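Local coordinates for protein XRE family transcriptional regulator (Enterobacter cloacae subsp. cloacae, PDB 6B8W) that is probably a DNA-binding transcription factor, of which this chain is the metal-binding cupin domain, able to hold manganese in its barrel, at residues M3-L8 against D18-I23; V39-V44 against F87-H92; L50-D55 against H75-S80. All blocks are in the same frame, centred on the assembly; numbering follows the deposited sequence.

Interaction 1: M3-L8 against D18-I23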
loop_
_atom_site.group_PDB
_atom_site.type_symbol
_atom_site.label_atom_id
_atom_site.label_comp_id
_atom_site.label_asym_id
_atom_site.label_seq_id
_atom_site.Cartn_x
_atom_site.Cartn_y
_atom_site.Cartn_z
ATOM N N MET A 3 18.197 -6.236 3.805
ATOM C CA MET A 3 16.937 -5.934 3.134
ATOM C C MET A 3 16.158 -7.230 2.885
ATOM O O MET A 3 16.694 -8.175 2.290
ATOM C CB MET A 3 17.214 -5.228 1.805
ATOM C CG MET A 3 16.005 -4.512 1.219
ATOM S SD MET A 3 16.376 -3.797 -0.395
ATOM C CE MET A 3 15.127 -2.537 -0.627
ATOM N N VAL A 4 14.913 -7.277 3.359
ATOM C CA VAL A 4 14.035 -8.437 3.156
ATOM C C VAL A 4 12.835 -7.959 2.358
ATOM O O VAL A 4 12.099 -7.068 2.799
ATOM C CB VAL A 4 13.565 -9.059 4.482
ATOM C CG1 VAL A 4 12.535 -10.164 4.233
ATOM C CG2 VAL A 4 14.753 -9.608 5.258
ATOM N N VAL A 5 12.647 -8.563 1.186
ATOM C CA VAL A 5 11.569 -8.204 0.275
ATOM C C VAL A 5 10.567 -9.349 0.198
ATOM O O VAL A 5 10.940 -10.513 0.057
ATOM C CB VAL A 5 12.109 -7.918 -1.137
ATOM C CG1 VAL A 5 11.013 -7.346 -2.028
ATOM C CG2 VAL A 5 13.292 -6.966 -1.052
ATOM N N LYS A 6 9.298 -8.984 0.248
ATOM C CA LYS A 6 8.173 -9.906 0.212
ATOM C C LYS A 6 7.060 -9.332 -0.692
ATOM O O LYS A 6 6.614 -8.207 -0.479
ATOM C CB LYS A 6 7.671 -10.077 1.656
ATOM C CG LYS A 6 6.207 -10.416 1.819
ATOM C CD LYS A 6 5.782 -10.382 3.285
ATOM C CE LYS A 6 4.261 -10.327 3.411
ATOM N NZ LYS A 6 3.577 -11.347 2.564
ATOM N N PRO A 7 6.610 -10.096 -1.707
ATOM C CA PRO A 7 5.495 -9.570 -2.496
ATOM C C PRO A 7 4.196 -9.628 -1.670
ATOM O O PRO A 7 3.940 -10.648 -1.025
ATOM C CB PRO A 7 5.417 -10.544 -3.668
ATOM C CG PRO A 7 5.916 -11.834 -3.107
ATOM C CD PRO A 7 6.993 -11.460 -2.127
ATOM N N LEU A 8 3.412 -8.551 -1.650
ATOM C CA LEU A 8 2.148 -8.572 -0.890
ATOM C C LEU A 8 1.071 -9.327 -1.651
ATOM O O LEU A 8 0.167 -9.903 -1.076
ATOM C CB LEU A 8 1.677 -7.157 -0.547
ATOM C CG LEU A 8 2.366 -6.527 0.657
ATOM C CD1 LEU A 8 2.198 -5.017 0.674
ATOM C CD2 LEU A 8 1.845 -7.135 1.952
ATOM N N ASP A 18 2.927 -4.617 -9.456
ATOM C CA ASP A 18 3.586 -5.342 -8.382
ATOM C C ASP A 18 3.449 -4.504 -7.124
ATOM O O ASP A 18 3.371 -3.283 -7.174
ATOM C CB ASP A 18 5.072 -5.605 -8.687
ATOM C CG ASP A 18 5.337 -6.983 -9.259
ATOM O OD1 ASP A 18 4.611 -7.944 -8.915
ATOM O OD2 ASP A 18 6.333 -7.118 -10.012
ATOM N N HIS A 19 3.445 -5.174 -5.990
ATOM C CA HIS A 19 3.265 -4.530 -4.698
ATOM C C HIS A 19 4.174 -5.313 -3.735
ATOM O O HIS A 19 3.904 -6.477 -3.415
ATOM C CB HIS A 19 1.806 -4.674 -4.297
ATOM C CG HIS A 19 1.403 -3.844 -3.130
ATOM N ND1 HIS A 19 0.101 -3.454 -2.921
ATOM C CD2 HIS A 19 2.130 -3.266 -2.147
ATOM C CE1 HIS A 19 0.039 -2.704 -1.832
ATOM N NE2 HIS A 19 1.254 -2.585 -1.337
ATOM N N PHE A 20 5.253 -4.676 -3.307
ATOM C CA PHE A 20 6.224 -5.295 -2.457
ATOM C C PHE A 20 6.218 -4.690 -1.078
ATOM O O PHE A 20 5.988 -3.498 -0.915
ATOM C CB PHE A 20 7.631 -5.083 -3.049
ATOM C CG PHE A 20 7.799 -5.653 -4.416
ATOM C CD1 PHE A 20 7.905 -7.033 -4.592
ATOM C CD2 PHE A 20 7.869 -4.827 -5.529
ATOM C CE1 PHE A 20 8.060 -7.575 -5.861
ATOM C CE2 PHE A 20 8.030 -5.359 -6.797
ATOM C CZ PHE A 20 8.126 -6.739 -6.964
ATOM N N SER A 21 6.515 -5.527 -0.099
ATOM C CA SER A 21 6.669 -5.119 1.276
ATOM C C SER A 21 8.155 -5.326 1.583
ATOM O O SER A 21 8.665 -6.458 1.478
ATOM C CB SER A 21 5.802 -5.979 2.184
ATOM O OG SER A 21 6.069 -5.654 3.525
ATOM N N ILE A 22 8.818 -4.257 2.013
ATOM C CA ILE A 22 10.263 -4.269 2.222
ATOM C C ILE A 22 10.640 -3.808 3.618
ATOM O O ILE A 22 10.118 -2.813 4.104
ATOM C CB ILE A 22 10.926 -3.334 1.193
ATOM C CG1 ILE A 22 10.552 -3.780 -0.236
ATOM C CG2 ILE A 22 12.443 -3.266 1.394
ATOM C CD1 ILE A 22 11.059 -2.868 -1.332
ATOM N N ILE A 23 11.546 -4.542 4.255
ATOM C CA ILE A 23 12.057 -4.172 5.572
ATOM C C ILE A 23 13.569 -3.924 5.380
ATOM O O ILE A 23 14.297 -4.810 4.930
ATOM C CB ILE A 23 11.797 -5.221 6.629
ATOM C CG1 ILE A 23 10.271 -5.414 6.787
ATOM C CG2 ILE A 23 12.417 -4.777 7.952
ATOM C CD1 ILE A 23 9.858 -6.528 7.728
HETATM O O HOH W 1 9.565 -7.840 3.870
#
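Leu8 leans across the strand pair onto His19 and Ser21. Its CD1 comes within 3.3 Å of NE2 of the His19 imidazole, and its CB lies over one face of that ring, displaced toward the rim. The branching carbon CG of Leu8 meets CB of Ser21 at 3.8 Å; it stands opposite the carbonyl carbon (chi1 -80°), beside the residue's own N, which sends CD1 to the His19 ring and CD2 toward Ser21. That N is itself tied to O of His19 at 2.8 Å, fixing the start of the side chain. On the face carrying Val5, Pro7, Phe20 and Ile22, CG1 of Val5 does most of the touching. It lies alongside CG1 of Ile22 at 4.0 Å and meets CD1 of the Phe20 ring obliquely. Met3, extended along its whole length, brings its terminal CE to the CG2 branch of Ile22; the closeness of this pair is doubtful, since Ile22 was modelled in two conformers.

Behind these side chains runs a regular antiparallel pairing. Val4 with Ile23 and Lys6 with Ser21 are hydrogen-bonded pairs, the shortest bond being Ser21 N to Lys6 O at 2.7 Å, whereas Lys6 N reaches Ser21 O along a more bent path (148°). Pro7, lacking an N-H, falls in a non-hydrogen-bonded pair with Phe20, so no bond of the pair is lost. A water donates to Val4 O and Ser21 O, bridging the two chains. Ser21 OG is hydrogen-bonded to His86 NE2 of strand 85-92.

The two strands form an N-terminal hairpin, with 3-7 as the outermost strand of its sheet. Strand 17-24 continues the sheet through backbone bonds to strand 85-92, while Lys6, Leu8 and His19 also pack on the second subunit.

Interaction 2: V39-V44 against F87-H92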
loop_
_atom_site.group_PDB
_atom_site.type_symbol
_atom_site.label_atom_id
_atom_site.label_comp_id
_atom_site.label_asym_id
_atom_site.label_seq_id
_atom_site.Cartn_x
_atom_site.Cartn_y
_atom_site.Cartn_z
ATOM N N VAL A 39 8.104 3.026 -16.287
ATOM C CA VAL A 39 7.638 2.452 -15.017
ATOM C C VAL A 39 7.438 3.559 -13.971
ATOM O O VAL A 39 8.249 4.496 -13.869
ATOM C CB VAL A 39 8.644 1.405 -14.483
ATOM C CG1 VAL A 39 8.490 1.163 -12.985
ATOM C CG2 VAL A 39 8.523 0.113 -15.273
ATOM N N ILE A 40 6.338 3.465 -13.229
ATOM C CA ILE A 40 6.066 4.386 -12.140
ATOM C C ILE A 40 6.186 3.592 -10.836
ATOM O O ILE A 40 5.700 2.477 -10.748
ATOM C CB ILE A 40 4.679 5.023 -12.216
ATOM C CG1 ILE A 40 4.489 5.786 -13.521
ATOM C CG2 ILE A 40 4.448 5.952 -11.008
ATOM C CD1 ILE A 40 5.419 6.979 -13.716
ATOM N N GLU A 41 6.860 4.181 -9.854
ATOM C CA GLU A 41 7.002 3.605 -8.541
ATOM C C GLU A 41 6.394 4.526 -7.459
ATOM O O GLU A 41 6.484 5.763 -7.544
ATOM C CB GLU A 41 8.469 3.278 -8.218
ATOM C CG GLU A 41 8.658 2.727 -6.804
ATOM C CD GLU A 41 10.023 2.117 -6.491
ATOM O OE1 GLU A 41 10.904 2.028 -7.383
ATOM O OE2 GLU A 41 10.209 1.719 -5.304
ATOM N N HIS A 42 5.726 3.907 -6.483
ATOM C CA HIS A 42 5.217 4.617 -5.307
ATOM C C HIS A 42 5.898 3.956 -4.109
ATOM O O HIS A 42 5.979 2.739 -4.033
ATOM C CB HIS A 42 3.698 4.455 -5.088
ATOM C CG HIS A 42 2.826 5.156 -6.080
ATOM N ND1 HIS A 42 2.574 4.653 -7.338
ATOM C CD2 HIS A 42 2.083 6.288 -5.972
ATOM C CE1 HIS A 42 1.738 5.456 -7.973
ATOM N NE2 HIS A 42 1.423 6.457 -7.167
ATOM N N VAL A 43 6.387 4.761 -3.191
ATOM C CA VAL A 43 6.918 4.273 -1.929
ATOM C C VAL A 43 6.034 4.896 -0.855
ATOM O O VAL A 43 5.741 6.107 -0.911
ATOM C CB VAL A 43 8.374 4.699 -1.713
ATOM C CG1 VAL A 43 8.810 4.501 -0.265
ATOM C CG2 VAL A 43 9.286 3.908 -2.640
ATOM N N VAL A 44 5.577 4.060 0.075
ATOM C CA VAL A 44 4.785 4.490 1.225
ATOM C C VAL A 44 5.422 3.858 2.451
ATOM O O VAL A 44 5.651 2.645 2.480
ATOM C CB VAL A 44 3.316 4.026 1.140
ATOM C CG1 VAL A 44 2.552 4.417 2.405
ATOM C CG2 VAL A 44 2.642 4.604 -0.093
ATOM N N PHE A 87 8.462 -0.487 4.536
ATOM C CA PHE A 87 7.772 0.332 3.553
ATOM C C PHE A 87 7.225 -0.539 2.450
ATOM O O PHE A 87 7.556 -1.712 2.358
ATOM C CB PHE A 87 8.663 1.454 3.009
ATOM C CG PHE A 87 9.884 0.981 2.262
ATOM C CD1 PHE A 87 11.045 0.651 2.944
ATOM C CD2 PHE A 87 9.879 0.910 0.878
ATOM C CE1 PHE A 87 12.172 0.238 2.259
ATOM C CE2 PHE A 87 11.003 0.497 0.176
ATOM C CZ PHE A 87 12.162 0.165 0.863
ATOM N N HIS A 88 6.302 0.014 1.676
ATOM C CA HIS A 88 5.799 -0.684 0.505
ATOM C C HIS A 88 6.308 0.013 -0.723
ATOM O O HIS A 88 6.438 1.246 -0.746
ATOM C CB HIS A 88 4.273 -0.714 0.378
ATOM C CG HIS A 88 3.566 -1.472 1.446
ATOM N ND1 HIS A 88 2.193 -1.417 1.592
ATOM C CD2 HIS A 88 4.021 -2.261 2.444
ATOM C CE1 HIS A 88 1.836 -2.164 2.617
ATOM N NE2 HIS A 88 2.923 -2.675 3.163
ATOM N N SER A 89 6.579 -0.783 -1.748
ATOM C CA SER A 89 7.008 -0.289 -3.035
ATOM C C SER A 89 6.007 -0.816 -4.044
ATOM O O SER A 89 5.869 -2.021 -4.208
ATOM C CB SER A 89 8.421 -0.770 -3.353
ATOM O OG SER A 89 8.744 -0.527 -4.712
ATOM N N LEU A 90 5.283 0.093 -4.686
ATOM C CA LEU A 90 4.308 -0.268 -5.696
ATOM C C LEU A 90 4.893 0.070 -7.045
ATOM O O LEU A 90 5.449 1.147 -7.221
ATOM C CB LEU A 90 3.014 0.513 -5.513
ATOM C CG LEU A 90 2.140 0.192 -4.293
ATOM C CD1 LEU A 90 2.816 0.529 -2.985
ATOM C CD2 LEU A 90 0.872 1.010 -4.438
ATOM N N ILE A 91 4.755 -0.844 -7.993
ATOM C CA ILE A 91 5.294 -0.646 -9.327
ATOM C C ILE A 91 4.210 -0.831 -10.372
ATOM O O ILE A 91 3.586 -1.865 -10.399
ATOM C CB ILE A 91 6.417 -1.658 -9.633
ATOM C CG1 ILE A 91 7.559 -1.578 -8.599
ATOM C CG2 ILE A 91 6.934 -1.451 -11.050
ATOM C CD1 ILE A 91 8.401 -0.316 -8.664
ATOM N N HIS A 92 3.984 0.189 -11.199
ATOM C CA HIS A 92 3.056 0.101 -12.328
ATOM C C HIS A 92 3.917 0.077 -13.607
ATOM O O HIS A 92 4.666 1.026 -13.883
ATOM C CB HIS A 92 2.068 1.272 -12.339
ATOM C CG HIS A 92 0.982 1.154 -11.318
ATOM N ND1 HIS A 92 1.156 1.517 -10.001
ATOM C CD2 HIS A 92 -0.297 0.712 -11.424
ATOM C CE1 HIS A 92 0.034 1.285 -9.336
ATOM N NE2 HIS A 92 -0.863 0.804 -10.178
HETATM O O HOH W 2 3.423 2.575 -8.929
#
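The imidazoles of His42 and His92 are joined edge to edge through one water, which lies in the plane of both rings and bonds ND1 of His42 at 2.8 Å and ND1 of His92 at 2.7 Å. The same water donates to Ile40 O, and weakly to Leu90 O, and so links both ring nitrogens to the backbone of the two strands. Outside the pair, each ring is turned to the second subunit: His42 meets Phe9 and Phe17 of that subunit edge-to-face, and His92 NE2 bonds His92 NE2 of the other chain. The Phe87 ring is met obliquely by CG1 of Val43, 3.9 Å from its CD2. The Glu41 carboxylate is approached from above its plane (60° out of it) by Ser89 OG, which donates to OE2 at 2.7 Å; Tyr77 OH bonds the same oxygen.

This is a pair of antiparallel strands in the cupin barrel, the two running at 164° to one another, and its two faces have different uses. Glu41, Val43, Ser89 and Ile91 line the inner face, where Glu41 is a manganese ligand in a structure of this protein, though no metal is bound to this chain. His42, Val44, Leu90 and His92 form the outer face against the partner subunit.

Ile91 curls its CD1 back (chi2 -70°) to rest on CB and CG of Glu41, 3.6 Å from CG. With Ser89 and Tyr77 both on OE2 and the Ile91 methyl against CB and CG, the Glu41 side chain is restrained from its base to its carboxylate. Farther along, the other branch of Ile91, CG2, packs against Val39 CG1 at 3.6 Å. Paired backbone bonds join Ile40 with His92, His42 with Leu90 and Val44 with His88.

Interaction 3: L50-D55 against H75-S80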
loop_
_atom_site.group_PDB
_atom_site.type_symbol
_atom_site.label_atom_id
_atom_site.label_comp_id
_atom_site.label_asym_id
_atom_site.label_seq_id
_atom_site.Cartn_x
_atom_site.Cartn_y
_atom_site.Cartn_z
ATOM N N LEU A 50 12.191 6.304 6.626
ATOM C CA LEU A 50 12.923 5.961 5.428
ATOM C C LEU A 50 13.543 7.186 4.756
ATOM O O LEU A 50 12.912 8.242 4.656
ATOM C CB LEU A 50 11.959 5.314 4.426
ATOM C CG LEU A 50 12.538 4.901 3.066
ATOM C CD1 LEU A 50 13.518 3.761 3.251
ATOM C CD2 LEU A 50 11.424 4.485 2.114
ATOM N N GLU A 51 14.756 7.029 4.255
ATOM C CA GLU A 51 15.362 8.053 3.437
ATOM C C GLU A 51 15.292 7.567 1.978
ATOM O O GLU A 51 15.639 6.423 1.692
ATOM C CB GLU A 51 16.805 8.298 3.863
ATOM C CG GLU A 51 16.931 8.982 5.206
ATOM C CD GLU A 51 18.377 9.075 5.690
ATOM O OE1 GLU A 51 19.177 8.133 5.442
ATOM O OE2 GLU A 51 18.701 10.071 6.387
ATOM N N MET A 52 14.799 8.423 1.084
ATOM C CA MET A 52 14.712 8.130 -0.348
ATOM C C MET A 52 15.552 9.138 -1.111
ATOM O O MET A 52 15.431 10.348 -0.882
ATOM C CB MET A 52 13.283 8.265 -0.891
ATOM C CG MET A 52 12.328 7.144 -0.551
ATOM S SD MET A 52 12.824 5.528 -1.148
ATOM C CE MET A 52 12.842 5.796 -2.920
ATOM N N LYS A 53 16.353 8.638 -2.038
ATOM C CA LYS A 53 17.150 9.478 -2.900
ATOM C C LYS A 53 16.448 9.411 -4.256
ATOM O O LYS A 53 16.396 8.357 -4.874
ATOM C CB LYS A 53 18.584 8.986 -3.022
ATOM C CG LYS A 53 19.476 9.983 -3.726
ATOM C CD LYS A 53 20.901 9.480 -3.861
ATOM C CE LYS A 53 21.796 10.577 -4.416
ATOM N NZ LYS A 53 23.197 10.092 -4.492
ATOM N N ILE A 54 15.923 10.543 -4.700
ATOM C CA ILE A 54 15.160 10.653 -5.943
ATOM C C ILE A 54 15.643 11.928 -6.625
ATOM O O ILE A 54 15.795 12.968 -5.968
ATOM C CB ILE A 54 13.650 10.765 -5.617
ATOM C CG1 ILE A 54 13.139 9.453 -5.015
ATOM C CG2 ILE A 54 12.836 11.121 -6.855
ATOM C CD1 ILE A 54 11.833 9.577 -4.284
ATOM N N ASP A 55 15.887 11.846 -7.932
ATOM C CA ASP A 55 16.427 12.961 -8.707
ATOM C C ASP A 55 17.716 13.501 -8.072
ATOM O O ASP A 55 17.954 14.710 -8.067
ATOM C CB ASP A 55 15.375 14.086 -8.890
ATOM C CG ASP A 55 14.141 13.618 -9.675
ATOM O OD1 ASP A 55 14.300 12.827 -10.623
ATOM O OD2 ASP A 55 13.005 14.039 -9.348
ATOM N N HIS A 75 17.588 5.593 -8.182
ATOM C CA HIS A 75 17.091 6.037 -6.882
ATOM C C HIS A 75 17.619 5.086 -5.845
ATOM O O HIS A 75 18.142 4.025 -6.202
ATOM C CB HIS A 75 15.561 6.150 -6.844
ATOM C CG HIS A 75 14.819 4.906 -7.217
ATOM N ND1 HIS A 75 14.627 4.518 -8.528
ATOM C CD2 HIS A 75 14.135 4.014 -6.459
ATOM C CE1 HIS A 75 13.892 3.415 -8.552
ATOM N NE2 HIS A 75 13.586 3.089 -7.311
ATOM N N ALA A 76 17.487 5.472 -4.581
ATOM C CA ALA A 76 18.042 4.693 -3.507
ATOM C C ALA A 76 17.183 4.761 -2.275
ATOM O O ALA A 76 16.402 5.687 -2.098
ATOM C CB ALA A 76 19.451 5.168 -3.203
ATOM N N TYR A 77 17.341 3.756 -1.429
ATOM C CA TYR A 77 16.578 3.629 -0.222
ATOM C C TYR A 77 17.593 3.484 0.895
ATOM O O TYR A 77 18.492 2.674 0.785
ATOM C CB TYR A 77 15.711 2.355 -0.276
ATOM C CG TYR A 77 14.920 2.140 -1.561
ATOM C CD1 TYR A 77 15.515 1.577 -2.674
ATOM C CD2 TYR A 77 13.565 2.421 -1.631
ATOM C CE1 TYR A 77 14.801 1.349 -3.845
ATOM C CE2 TYR A 77 12.833 2.183 -2.797
ATOM C CZ TYR A 77 13.459 1.653 -3.900
ATOM O OH TYR A 77 12.762 1.401 -5.078
ATOM N N ARG A 78 17.418 4.223 1.979
ATOM C CA ARG A 78 18.372 4.168 3.066
ATOM C C ARG A 78 17.684 4.284 4.413
ATOM O O ARG A 78 16.719 5.031 4.559
ATOM C CB ARG A 78 19.418 5.279 2.886
ATOM C CG ARG A 78 20.594 5.230 3.854
ATOM C CD ARG A 78 21.664 6.263 3.505
ATOM N NE ARG A 78 21.174 7.631 3.640
ATOM C CZ ARG A 78 21.856 8.734 3.321
ATOM N NH1 ARG A 78 23.091 8.668 2.826
ATOM N NH2 ARG A 78 21.308 9.928 3.530
ATOM N N ASN A 79 18.198 3.526 5.385
ATOM C CA ASN A 79 17.710 3.577 6.756
ATOM C C ASN A 79 18.805 4.151 7.629
ATOM O O ASN A 79 19.804 3.482 7.876
ATOM C CB ASN A 79 17.347 2.186 7.260
ATOM C CG ASN A 79 16.685 2.219 8.631
ATOM O OD1 ASN A 79 16.611 3.270 9.260
ATOM N ND2 ASN A 79 16.204 1.068 9.099
ATOM N N SER A 80 18.635 5.401 8.053
ATOM C CA SER A 80 19.582 6.066 8.960
ATOM C C SER A 80 19.075 6.145 10.402
ATOM O O SER A 80 19.695 6.817 11.229
ATOM C CB SER A 80 19.955 7.445 8.451
ATOM O OG SER A 80 20.730 7.329 7.296
HETATM O O HOH W 3 19.035 11.778 4.343
#
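Glu51 holds CG anti to its carbonyl carbon and runs out extended beyond it, while Arg78 bends about its CG-CD bond (chi3 64°); these two shapes bring NE of Arg78 to OE1 of Glu51 in a salt bridge of 2.7 Å. The carboxylate and guanidinium planes stand 48° apart, so the groups do not lie flat side by side in a two-pronged pairing: OE1 alone takes NE, with NH2 of Arg78 adding only a weak bond. From the other face of the carboxylate plane, on the syn side, Ser80 OG donates to this same OE1; the modelled length of 2.5 Å is short and may not be exact. OE1 thus receives donors from opposite faces of its plane. A water weakly joins Glu51 OE2 to Arg78 NH2.

On the face toward the barrel interior Met52, bent at both chi2 and chi3, lies alongside Tyr77, pointing the same way. Met52 SD is 3.2 Å from Tyr77 CD2 and, seen from the ring centroid, 53° off the normal, an oblique Met-aromatic contact; Met52 CE reaches Tyr77 CE2 at 3.6 Å. His75 and Tyr77, with Glu41, are manganese ligands in a structure of this protein, with no metal bound to this chain; here His75 NE2 makes a weak bond to Tyr77 OH. His75 ND1 is held by Lys73 O.

Hydrogen-bonded pairs Glu51 with Arg78 and Lys53 with Ala76 carry the backbone, Lys53 N to Ala76 O being 3.0 Å long. The two strands are the central pair of a four-stranded sheet: 75-78 is flanked by 29-31, and 50-54 by 57-61, whose Trp58 forms a cation-pi contact with Arg78. Across the barrel, Leu50, Met52 and Tyr77 pack on Val43 of strand 40-47.

Overall arrangement
Interactions 1 and 2 are neighbours in one sheet, their centres about 10 Å apart and joined by Ile22 N to Phe87 O and Phe20 N to Ser89 O, both 2.9 Å. Interaction 3 belongs to the facing sheet and is nested in the chain loop that interaction 2 closes. Among the places where the sheets meet is the manganese site, empty in this chain: Glu41 OE2 of interaction 2 is 2.6 Å from Tyr77 OH of interaction 3, with His75 NE2 close to Glu41 OE1. Interaction 1 stays farther off, about 16 Å from interaction 3 between centres, although its Met3 side chain comes within about 5 Å of Tyr77. Interactions 1 and 2 both touch the second subunit; interaction 3 does not.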